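Local coordinates for 3-methylornithine synthase (Methanosarcina barkeri, PDB 3T7V), which isomerises L-lysine to (3R)-3-methyl-D-ornithine by a radical mechanism that uses S-adenosylmethionine and a [4Fe-4S] cluster, a step in pyrrolysine biosynthesis, at residues I143-G148 and Q200-E205; A163-L168 and P231-V236; K271-A276 and A342-V347. One frame throughout, in Å; residues are numbered along the deposited sequence.

All three contacts reach the parallel sheet of the radical SAM TIM-barrel fold. Along the chain the segments of contacts 1 and 2 alternate: 143-148, 163-168, 200-205, then 231-236. Contact 3, 271-276 with 342-347, comes after both. The centres of contacts 1 and 2 are about 6 Å apart, and strand 163-167 pairs with both 143-146 and 203-210. A salt bridge from Glu205 to Arg235 joins them. The centre of contact 3 is about 11 Å from that of contact 2 and 14 Å from that of contact 1. Contacts 1 and 2 thus contribute Ser146, Ala167 and Arg235 to the pocket of the bound 5-amino-D-isoleucine, while contact 3 ties the C-terminal helix 341-345 to the barrel.

Contact 1. Residues I143-G148 and Q200-E205. With SAM (S-adenosylmethionine), chain C; MD0 (5-amino-D-isoleucine), chain D.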
loop_
_atom_site.group_PDB
_atom_site.type_symbol
_atom_site.label_atom_id
_atom_site.label_comp_id
_atom_site.label_asym_id
_atom_site.label_seq_id
_atom_site.Cartn_x
_atom_site.Cartn_y
_atom_site.Cartn_z
ATOM N N ILE A 143 -12.166 7.464 -1.150
ATOM C CA ILE A 143 -11.900 6.270 -1.977
ATOM C C ILE A 143 -10.505 6.321 -2.533
ATOM O O ILE A 143 -10.076 7.333 -3.140
ATOM C CB ILE A 143 -12.880 6.187 -3.191
ATOM C CG1 ILE A 143 -14.272 5.897 -2.701
ATOM C CG2 ILE A 143 -12.460 5.068 -4.194
ATOM C CD1 ILE A 143 -15.271 5.857 -3.858
ATOM N N MET A 144 -9.764 5.240 -2.315
ATOM C CA MET A 144 -8.479 5.022 -2.991
ATOM C C MET A 144 -8.797 4.090 -4.154
ATOM O O MET A 144 -9.571 3.139 -3.991
ATOM C CB MET A 144 -7.501 4.319 -2.036
ATOM C CG MET A 144 -6.260 3.785 -2.763
ATOM S SD MET A 144 -5.117 3.136 -1.458
ATOM C CE MET A 144 -4.299 4.617 -1.121
ATOM N N ILE A 145 -8.292 4.388 -5.319
ATOM C CA ILE A 145 -8.389 3.452 -6.470
ATOM C C ILE A 145 -7.023 2.921 -6.782
ATOM O O ILE A 145 -6.000 3.677 -6.802
ATOM C CB ILE A 145 -9.089 4.121 -7.683
ATOM C CG1 ILE A 145 -8.332 5.358 -8.172
ATOM C CG2 ILE A 145 -10.575 4.316 -7.427
ATOM C CD1 ILE A 145 -8.850 5.881 -9.544
ATOM N N SER A 146 -6.979 1.613 -7.110
ATOM C CA SER A 146 -5.751 0.973 -7.579
ATOM C C SER A 146 -6.148 0.214 -8.853
ATOM O O SER A 146 -6.380 -0.994 -8.797
ATOM C CB SER A 146 -5.229 -0.013 -6.504
ATOM O OG SER A 146 -5.082 0.613 -5.257
ATOM N N PRO A 147 -6.272 0.907 -9.980
ATOM C CA PRO A 147 -6.843 0.316 -11.176
ATOM C C PRO A 147 -5.797 -0.116 -12.183
ATOM O O PRO A 147 -6.177 -0.502 -13.312
ATOM C CB PRO A 147 -7.637 1.509 -11.746
ATOM C CG PRO A 147 -6.724 2.687 -11.465
ATOM C CD PRO A 147 -6.073 2.393 -10.101
ATOM N N GLY A 148 -4.518 0.031 -11.804
ATOM C CA GLY A 148 -3.415 -0.090 -12.767
ATOM C C GLY A 148 -3.282 1.174 -13.582
ATOM O O GLY A 148 -3.835 2.218 -13.211
ATOM N N GLN A 200 -5.097 16.649 -11.161
ATOM C CA GLN A 200 -6.555 16.604 -11.057
ATOM C C GLN A 200 -7.097 16.649 -9.641
ATOM O O GLN A 200 -8.298 16.686 -9.407
ATOM C CB GLN A 200 -7.039 15.320 -11.714
ATOM C CG GLN A 200 -6.914 15.297 -13.228
ATOM C CD GLN A 200 -7.742 16.398 -13.918
ATOM O OE1 GLN A 200 -8.861 16.727 -13.518
ATOM N NE2 GLN A 200 -7.232 16.866 -15.048
ATOM N N GLY A 201 -6.160 16.666 -8.707
ATOM C CA GLY A 201 -6.519 16.781 -7.298
ATOM C C GLY A 201 -6.362 15.538 -6.426
ATOM O O GLY A 201 -6.601 15.597 -5.205
ATOM N N TYR A 202 -6.012 14.416 -7.059
ATOM C CA TYR A 202 -5.782 13.213 -6.233
ATOM C C TYR A 202 -4.616 13.358 -5.277
ATOM O O TYR A 202 -3.629 14.042 -5.577
ATOM C CB TYR A 202 -5.389 12.027 -7.164
ATOM C CG TYR A 202 -6.447 11.409 -7.994
ATOM C CD1 TYR A 202 -7.102 10.241 -7.515
ATOM C CD2 TYR A 202 -6.752 11.874 -9.279
ATOM C CE1 TYR A 202 -7.992 9.568 -8.294
ATOM C CE2 TYR A 202 -7.660 11.172 -10.063
ATOM C CZ TYR A 202 -8.277 10.059 -9.567
ATOM O OH TYR A 202 -9.128 9.384 -10.375
ATOM N N CYS A 203 -4.731 12.653 -4.149
ATOM C CA CYS A 203 -3.544 12.295 -3.388
ATOM C C CYS A 203 -2.963 11.013 -4.038
ATOM O O CYS A 203 -3.749 10.253 -4.627
ATOM C CB CYS A 203 -3.968 11.939 -1.946
ATOM S SG CYS A 203 -4.401 13.345 -0.996
ATOM N N VAL A 204 -1.658 10.775 -3.933
ATOM C CA VAL A 204 -1.043 9.608 -4.600
ATOM C C VAL A 204 -0.274 8.790 -3.609
ATOM O O VAL A 204 0.329 9.332 -2.636
ATOM C CB VAL A 204 -0.263 9.978 -5.835
ATOM C CG1 VAL A 204 -1.153 10.746 -6.832
ATOM C CG2 VAL A 204 0.914 10.818 -5.521
ATOM N N GLU A 205 -0.343 7.473 -3.766
ATOM C CA GLU A 205 0.500 6.543 -2.976
ATOM C C GLU A 205 1.473 5.893 -3.948
ATOM O O GLU A 205 1.058 5.344 -5.007
ATOM C CB GLU A 205 -0.388 5.437 -2.348
ATOM C CG GLU A 205 0.452 4.507 -1.420
ATOM C CD GLU A 205 -0.289 3.306 -0.796
ATOM O OE1 GLU A 205 -1.372 2.874 -1.260
ATOM O OE2 GLU A 205 0.326 2.694 0.167
HETATM N N SAM C . -2.969 -4.156 -10.850
HETATM C CA SAM C . -2.732 -2.907 -10.296
HETATM C C SAM C . -1.307 -2.540 -10.179
HETATM O O SAM C . -0.423 -3.368 -10.480
HETATM O OXT SAM C . -1.045 -1.322 -9.880
HETATM C CB SAM C . -2.924 -2.882 -8.949
HETATM C CG SAM C . -2.501 -3.985 -8.067
HETATM S SD SAM C . -1.433 -3.410 -6.679
HETATM C CE SAM C . -2.457 -3.790 -5.284
HETATM C "C5'" SAM C . -0.243 -4.731 -6.596
HETATM C "C4'" SAM C . 0.915 -4.344 -6.048
HETATM O "O4'" SAM C . 0.694 -5.450 -4.965
HETATM C "C3'" SAM C . 2.012 -4.415 -6.794
HETATM O "O3'" SAM C . 2.112 -2.988 -6.899
HETATM C "C2'" SAM C . 2.873 -4.841 -5.598
HETATM O "O2'" SAM C . 3.544 -3.725 -4.925
HETATM C "C1'" SAM C . 2.058 -5.677 -4.595
HETATM N N9 SAM C . 2.285 -7.146 -4.854
HETATM C C8 SAM C . 1.884 -7.930 -5.900
HETATM N N7 SAM C . 2.356 -9.156 -5.732
HETATM C C5 SAM C . 3.064 -9.172 -4.552
HETATM C C6 SAM C . 3.834 -10.158 -3.916
HETATM N N6 SAM C . 3.981 -11.388 -4.409
HETATM N N1 SAM C . 4.386 -9.868 -2.728
HETATM C C2 SAM C . 4.284 -8.622 -2.178
HETATM N N3 SAM C . 3.646 -7.613 -2.820
HETATM C C4 SAM C . 3.019 -7.917 -4.001
HETATM C C MD0 D . -2.530 -3.774 0.820
HETATM N N MD0 D . -3.446 -5.840 -0.066
HETATM O O MD0 D . -2.783 -2.622 1.228
HETATM C CA MD0 D . -3.411 -4.390 -0.219
HETATM C CB MD0 D . -2.913 -4.013 -1.647
HETATM C CD MD0 D . -3.123 -2.025 -3.289
HETATM N NE MD0 D . -3.327 -0.584 -3.348
HETATM C CG MD0 D . -3.086 -2.477 -1.831
HETATM C CG2 MD0 D . -1.441 -4.410 -1.931
HETATM O OXT MD0 D . -1.576 -4.444 1.236
#
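Ser146 OG is gripped by two groups: it accepts a 2.9 Å hydrogen bond from NE of the bound 5-amino-D-isoleucine and is also hydrogen-bonded to Asp112 OD1. On the same inner side of the barrel, Met144 meets Glu205 across the contact, with Met144 CE 3.4 Å from Glu205 OE1. The two side chains cross at about a right angle. Met144 CG is anti to the backbone N (chi1 167°), and the bend at chi3 brings CE round to the carboxylate. Glu205 OE1 is hydrogen-bonded to Tyr169 OH, and Glu205 OE2 carries a salt bridge to Arg235. Both carboxylate oxygens are therefore engaged in the buried interior.

The segments lie on strands 143-146 and 203-210 of the TIM barrel, on either side of strand 163-167. Met144 CA and Cys203 CA are 8.8 Å apart, so only side chains bridge the gap. Ile145 and Tyr202 meet on the helix-facing side, where Ile145 CD1 lies 3.6 Å from Tyr202 OH and 4.0 Å from Tyr202 CE1. The methyl approaches the ring obliquely. Tyr202 OH is hydrogen-bonded to Leu155 O, which ties the ring to helix 152-160. Gly148 N comes within 3.8 Å of CA of S-adenosylmethionine.

Contact 2. Residues A163-L168 and P231-V236; sequences ANFLAL and PDMVRV. With MD0 (5-amino-D-isoleucine), chain D.
Met233 reaches across to Phe165 with its CB, which lies 3.8 Å from Phe165 CE1. Beyond CB the chain is extended, with CG anti to the backbone N (chi1 -178°), and it runs on inward, so that SD stands obliquely over the ring, 5.0 Å from the Phe165 centroid. This is a Met-aromatic contact. The terminal CE has left the ring and packs against the Glu205 carboxylate. The Met233 side chain also comes near Thr298, which binds (3R)-3-methyl-D-ornithine.

Asp232 adds a second touch on the same ring, its CB 4.0 Å from Phe165 CZ. Its carboxylate plane stands almost perpendicular to the ring. Asp232 OD2 accepts a hydrogen bond from Val204 N on the strand between, so the carboxylate is anchored at its tip while CB rests on the ring.

Two residues further along, Arg235 grips the carboxylate of the bound 5-amino-D-isoleucine. Its NH1 donates to OXT over 3.1 Å, at 156°, and its NH2 donates to O over 3.0 Å, at 147°. OXT lies in the guanidinium plane and O near it. The Glu205 carboxylate at NE is consistent with a second-shell role in orienting the group. A leucine in place of this arginine would probably leave the ligand carboxylate without its paired charge and Glu205 without its salt bridge. A bidentate arginine-carboxylate pair on the inner wall of the TIM barrel anchors the acid end of the bound amino acid in this radical SAM pocket.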
loop_
_atom_site.group_PDB
_atom_site.type_symbol
_atom_site.label_atom_id
_atom_site.label_comp_id
_atom_site.label_asym_id
_atom_site.label_seq_id
_atom_site.Cartn_x
_atom_site.Cartn_y
_atom_site.Cartn_z
ATOM N N ALA A 163 -13.280 9.719 -6.508
ATOM C CA ALA A 163 -12.018 9.093 -6.117
ATOM C C ALA A 163 -11.055 10.137 -5.501
ATOM O O ALA A 163 -10.903 11.233 -6.015
ATOM C CB ALA A 163 -11.382 8.416 -7.341
ATOM N N ASN A 164 -10.463 9.788 -4.361
ATOM C CA ASN A 164 -9.580 10.683 -3.646
ATOM C C ASN A 164 -8.090 10.325 -3.748
ATOM O O ASN A 164 -7.266 11.258 -3.656
ATOM C CB ASN A 164 -9.930 10.649 -2.144
ATOM C CG ASN A 164 -11.301 11.195 -1.890
ATOM O OD1 ASN A 164 -11.486 12.440 -1.864
ATOM N ND2 ASN A 164 -12.236 10.331 -1.822
ATOM N N PHE A 165 -7.706 9.058 -3.774
ATOM C CA PHE A 165 -6.316 8.610 -3.786
ATOM C C PHE A 165 -6.154 7.727 -5.000
ATOM O O PHE A 165 -7.042 6.936 -5.360
ATOM C CB PHE A 165 -6.087 7.763 -2.486
ATOM C CG PHE A 165 -5.156 8.339 -1.504
ATOM C CD1 PHE A 165 -3.752 8.207 -1.747
ATOM C CD2 PHE A 165 -5.600 8.911 -0.342
ATOM C CE1 PHE A 165 -2.846 8.686 -0.806
ATOM C CE2 PHE A 165 -4.692 9.414 0.613
ATOM C CZ PHE A 165 -3.328 9.280 0.380
ATOM N N LEU A 166 -5.014 7.851 -5.606
ATOM C CA LEU A 166 -4.559 6.871 -6.621
ATOM C C LEU A 166 -3.371 6.114 -6.061
ATOM O O LEU A 166 -2.362 6.736 -5.691
ATOM C CB LEU A 166 -4.124 7.589 -7.900
ATOM C CG LEU A 166 -3.479 6.631 -8.953
ATOM C CD1 LEU A 166 -4.515 5.662 -9.458
ATOM C CD2 LEU A 166 -2.926 7.499 -10.047
ATOM N N ALA A 167 -3.485 4.798 -5.991
ATOM C CA ALA A 167 -2.320 3.987 -5.554
ATOM C C ALA A 167 -1.756 3.302 -6.786
ATOM O O ALA A 167 -2.439 2.494 -7.420
ATOM C CB ALA A 167 -2.796 2.952 -4.505
ATOM N N LEU A 168 -0.547 3.656 -7.131
ATOM C CA LEU A 168 0.072 3.118 -8.370
ATOM C C LEU A 168 1.562 2.999 -8.086
ATOM O O LEU A 168 2.315 3.983 -8.202
ATOM C CB LEU A 168 -0.215 4.139 -9.552
ATOM C CG LEU A 168 0.137 3.548 -10.934
ATOM C CD1 LEU A 168 -0.863 2.457 -11.349
ATOM C CD2 LEU A 168 0.168 4.719 -11.967
ATOM N N PRO A 231 4.888 12.211 -2.931
ATOM C CA PRO A 231 3.680 11.396 -2.709
ATOM C C PRO A 231 3.069 11.685 -1.340
ATOM O O PRO A 231 3.739 12.073 -0.379
ATOM C CB PRO A 231 4.215 9.976 -2.761
ATOM C CG PRO A 231 5.615 10.124 -2.283
ATOM C CD PRO A 231 6.114 11.431 -2.812
ATOM N N ASP A 232 1.762 11.450 -1.241
ATOM C CA ASP A 232 1.015 11.618 0.023
ATOM C C ASP A 232 1.120 10.428 0.972
ATOM O O ASP A 232 0.986 10.569 2.183
ATOM C CB ASP A 232 -0.443 11.927 -0.308
ATOM C CG ASP A 232 -0.539 13.121 -1.224
ATOM O OD1 ASP A 232 -0.467 14.235 -0.665
ATOM O OD2 ASP A 232 -0.545 12.998 -2.508
ATOM N N MET A 233 1.424 9.256 0.409
ATOM C CA MET A 233 1.517 8.003 1.125
ATOM C C MET A 233 2.636 7.231 0.435
ATOM O O MET A 233 2.776 7.260 -0.797
ATOM C CB MET A 233 0.169 7.233 1.047
ATOM C CG MET A 233 0.178 5.940 1.824
ATOM S SD MET A 233 -1.527 5.360 1.892
ATOM C CE MET A 233 -1.297 3.849 2.734
ATOM N N VAL A 234 3.470 6.602 1.273
ATOM C CA VAL A 234 4.610 5.807 0.737
ATOM C C VAL A 234 4.599 4.492 1.473
ATOM O O VAL A 234 4.386 4.410 2.700
ATOM C CB VAL A 234 5.995 6.491 0.968
ATOM C CG1 VAL A 234 6.079 7.738 0.041
ATOM C CG2 VAL A 234 6.149 6.915 2.411
ATOM N N ARG A 235 4.845 3.441 0.714
ATOM C CA ARG A 235 4.859 2.102 1.307
ATOM C C ARG A 235 6.020 1.252 0.886
ATOM O O ARG A 235 6.656 1.470 -0.173
ATOM C CB ARG A 235 3.545 1.389 1.085
ATOM C CG ARG A 235 3.404 0.782 -0.202
ATOM C CD ARG A 235 2.362 -0.396 -0.232
ATOM N NE ARG A 235 1.024 0.080 0.184
ATOM C CZ ARG A 235 0.066 -0.723 0.637
ATOM N NH1 ARG A 235 0.299 -2.048 0.771
ATOM N NH2 ARG A 235 -1.090 -0.200 1.006
ATOM N N VAL A 236 6.265 0.250 1.713
ATOM C CA VAL A 236 7.163 -0.854 1.310
ATOM C C VAL A 236 6.439 -2.153 1.621
ATOM O O VAL A 236 5.778 -2.269 2.672
ATOM C CB VAL A 236 8.548 -0.710 1.986
ATOM C CG1 VAL A 236 8.316 -0.540 3.506
ATOM C CG2 VAL A 236 9.400 -1.932 1.689
HETATM C C MD0 D . -2.530 -3.774 0.820
HETATM N N MD0 D . -3.446 -5.840 -0.066
HETATM O O MD0 D . -2.783 -2.622 1.228
HETATM C CA MD0 D . -3.411 -4.390 -0.219
HETATM C CB MD0 D . -2.913 -4.013 -1.647
HETATM C CD MD0 D . -3.123 -2.025 -3.289
HETATM N NE MD0 D . -3.327 -0.584 -3.348
HETATM C CG MD0 D . -3.086 -2.477 -1.831
HETATM C CG2 MD0 D . -1.441 -4.410 -1.931
HETATM O OXT MD0 D . -1.576 -4.444 1.236
#

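Contact 3. Residues K271-A276 and A342-V347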
loop_
_atom_site.group_PDB
_atom_site.type_symbol
_atom_site.label_atom_id
_atom_site.label_comp_id
_atom_site.label_asym_id
_atom_site.label_seq_id
_atom_site.Cartn_x
_atom_site.Cartn_y
_atom_site.Cartn_z
ATOM N N LYS A 271 5.814 13.388 7.859
ATOM C CA LYS A 271 4.419 13.845 7.961
ATOM C C LYS A 271 3.484 13.003 7.112
ATOM O O LYS A 271 2.291 13.372 7.001
ATOM C CB LYS A 271 4.338 15.294 7.486
ATOM C CG LYS A 271 5.103 16.240 8.432
ATOM C CD LYS A 271 5.129 17.703 7.920
ATOM C CE LYS A 271 6.029 18.599 8.761
ATOM N NZ LYS A 271 5.778 20.050 8.496
ATOM N N ARG A 272 4.006 11.939 6.453
ATOM C CA ARG A 272 3.167 11.252 5.415
ATOM C C ARG A 272 2.504 9.999 5.994
ATOM O O ARG A 272 2.761 9.568 7.102
ATOM C CB ARG A 272 4.017 10.943 4.170
ATOM C CG ARG A 272 4.654 12.246 3.579
ATOM C CD ARG A 272 3.549 13.171 3.093
ATOM N NE ARG A 272 4.037 14.270 2.295
ATOM C CZ ARG A 272 3.261 15.074 1.570
ATOM N NH1 ARG A 272 1.950 14.906 1.550
ATOM N NH2 ARG A 272 3.815 16.048 0.866
ATOM N N LEU A 273 1.565 9.432 5.242
ATOM C CA LEU A 273 0.965 8.173 5.565
ATOM C C LEU A 273 1.891 7.046 5.175
ATOM O O LEU A 273 2.477 7.094 4.065
ATOM C CB LEU A 273 -0.351 8.022 4.774
ATOM C CG LEU A 273 -1.426 9.048 5.190
ATOM C CD1 LEU A 273 -2.592 8.928 4.208
ATOM C CD2 LEU A 273 -1.864 8.781 6.578
ATOM N N ILE A 274 2.054 6.041 6.038
ATOM C CA ILE A 274 2.883 4.861 5.746
ATOM C C ILE A 274 2.125 3.679 6.259
ATOM O O ILE A 274 1.799 3.632 7.475
ATOM C CB ILE A 274 4.254 4.904 6.463
ATOM C CG1 ILE A 274 4.958 6.200 6.075
ATOM C CG2 ILE A 274 5.070 3.633 6.167
ATOM C CD1 ILE A 274 6.341 6.443 6.779
ATOM N N PRO A 275 1.780 2.703 5.399
ATOM C CA PRO A 275 0.908 1.589 5.783
ATOM C C PRO A 275 1.541 0.500 6.532
ATOM O O PRO A 275 2.755 0.141 6.279
ATOM C CB PRO A 275 0.345 1.104 4.455
ATOM C CG PRO A 275 1.305 1.460 3.437
ATOM C CD PRO A 275 2.015 2.724 3.945
ATOM N N ALA A 276 0.768 -0.097 7.438
ATOM C CA ALA A 276 1.064 -1.387 8.015
ATOM C C ALA A 276 0.039 -2.342 7.326
ATOM O O ALA A 276 -1.158 -2.354 7.694
ATOM C CB ALA A 276 0.840 -1.315 9.522
ATOM N N ALA A 342 -11.919 13.720 10.606
ATOM C CA ALA A 342 -11.498 15.010 10.123
ATOM C C ALA A 342 -9.982 15.076 9.979
ATOM O O ALA A 342 -9.445 15.831 9.104
ATOM C CB ALA A 342 -11.965 16.117 11.082
ATOM N N ASP A 343 -9.277 14.323 10.822
ATOM C CA ASP A 343 -7.803 14.276 10.745
ATOM C C ASP A 343 -7.332 13.591 9.503
ATOM O O ASP A 343 -6.363 14.000 8.927
ATOM C CB ASP A 343 -7.215 13.689 11.991
ATOM C CG ASP A 343 -7.425 14.663 13.197
ATOM O OD1 ASP A 343 -7.573 15.919 12.967
ATOM O OD2 ASP A 343 -7.470 14.189 14.346
ATOM N N PHE A 344 -8.078 12.562 9.082
ATOM C CA PHE A 344 -7.793 11.924 7.802
ATOM C C PHE A 344 -8.140 12.877 6.641
ATOM O O PHE A 344 -7.347 13.016 5.694
ATOM C CB PHE A 344 -8.576 10.597 7.647
ATOM C CG PHE A 344 -8.118 9.864 6.431
ATOM C CD1 PHE A 344 -8.939 9.716 5.313
ATOM C CD2 PHE A 344 -6.808 9.317 6.354
ATOM C CE1 PHE A 344 -8.501 9.124 4.137
ATOM C CE2 PHE A 344 -6.377 8.666 5.193
ATOM C CZ PHE A 344 -7.232 8.595 4.072
ATOM N N GLU A 345 -9.311 13.501 6.673
ATOM C CA GLU A 345 -9.778 14.377 5.575
ATOM C C GLU A 345 -8.796 15.535 5.382
ATOM O O GLU A 345 -8.683 16.057 4.297
ATOM C CB GLU A 345 -11.228 14.901 5.896
ATOM C CG GLU A 345 -12.284 13.824 6.199
ATOM C CD GLU A 345 -13.132 13.338 5.003
ATOM O OE1 GLU A 345 -13.240 14.121 4.024
ATOM O OE2 GLU A 345 -13.720 12.191 5.036
ATOM N N ALA A 346 -8.059 15.917 6.445
ATOM C CA ALA A 346 -7.037 16.960 6.381
ATOM C C ALA A 346 -5.914 16.593 5.430
ATOM O O ALA A 346 -5.195 17.450 4.887
ATOM C CB ALA A 346 -6.460 17.278 7.784
ATOM N N VAL A 347 -5.713 15.323 5.216
ATOM C CA VAL A 347 -4.680 14.962 4.205
ATOM C C VAL A 347 -5.158 15.049 2.768
ATOM O O VAL A 347 -4.305 15.067 1.859
ATOM C CB VAL A 347 -4.052 13.608 4.470
ATOM C CG1 VAL A 347 -3.702 13.431 5.928
ATOM C CG2 VAL A 347 -4.915 12.501 3.920
#
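Leu273 CD1 packs against Phe344 and Val347 and is the one atom that carries the contact from its side. It lies 3.9 Å from Phe344 CE2 and reaches the ring obliquely, the two side chains crossing at about a right angle. Phe344 CG is anti to the backbone N (chi1 -172°), which extends the ring from the helix toward Leu273. This is the tight, buried part. The ring is held further by an edge-to-face contact with Phe60, and Leu273 also rests on Met233 of strand 233-238.

Val347 marks the looser side. Its CG2 is 4.3 Å from Leu273 CD1, and the residue is partly exposed. The same methyl stands 4.3 Å above the Phe344 ring plane, offset toward the rim. A 2.9 Å backbone bond joins Val347 N to Phe344 O. Beyond them Ala342, Asp343 and Glu345 face solvent, as does Lys271 at the start of the other segment. Arg272 makes a salt bridge with Asp230.

The contact joins the residues leading into strand 275-277 to the C-terminal helix 341-345, at the end of the barrel where the strands begin. The bound 5-amino-D-isoleucine is about 11 Å from the Leu273 side chain. No hydrogen bond crosses between the segments, so the contact rests on burial of apolar side chains, not on directed bonds.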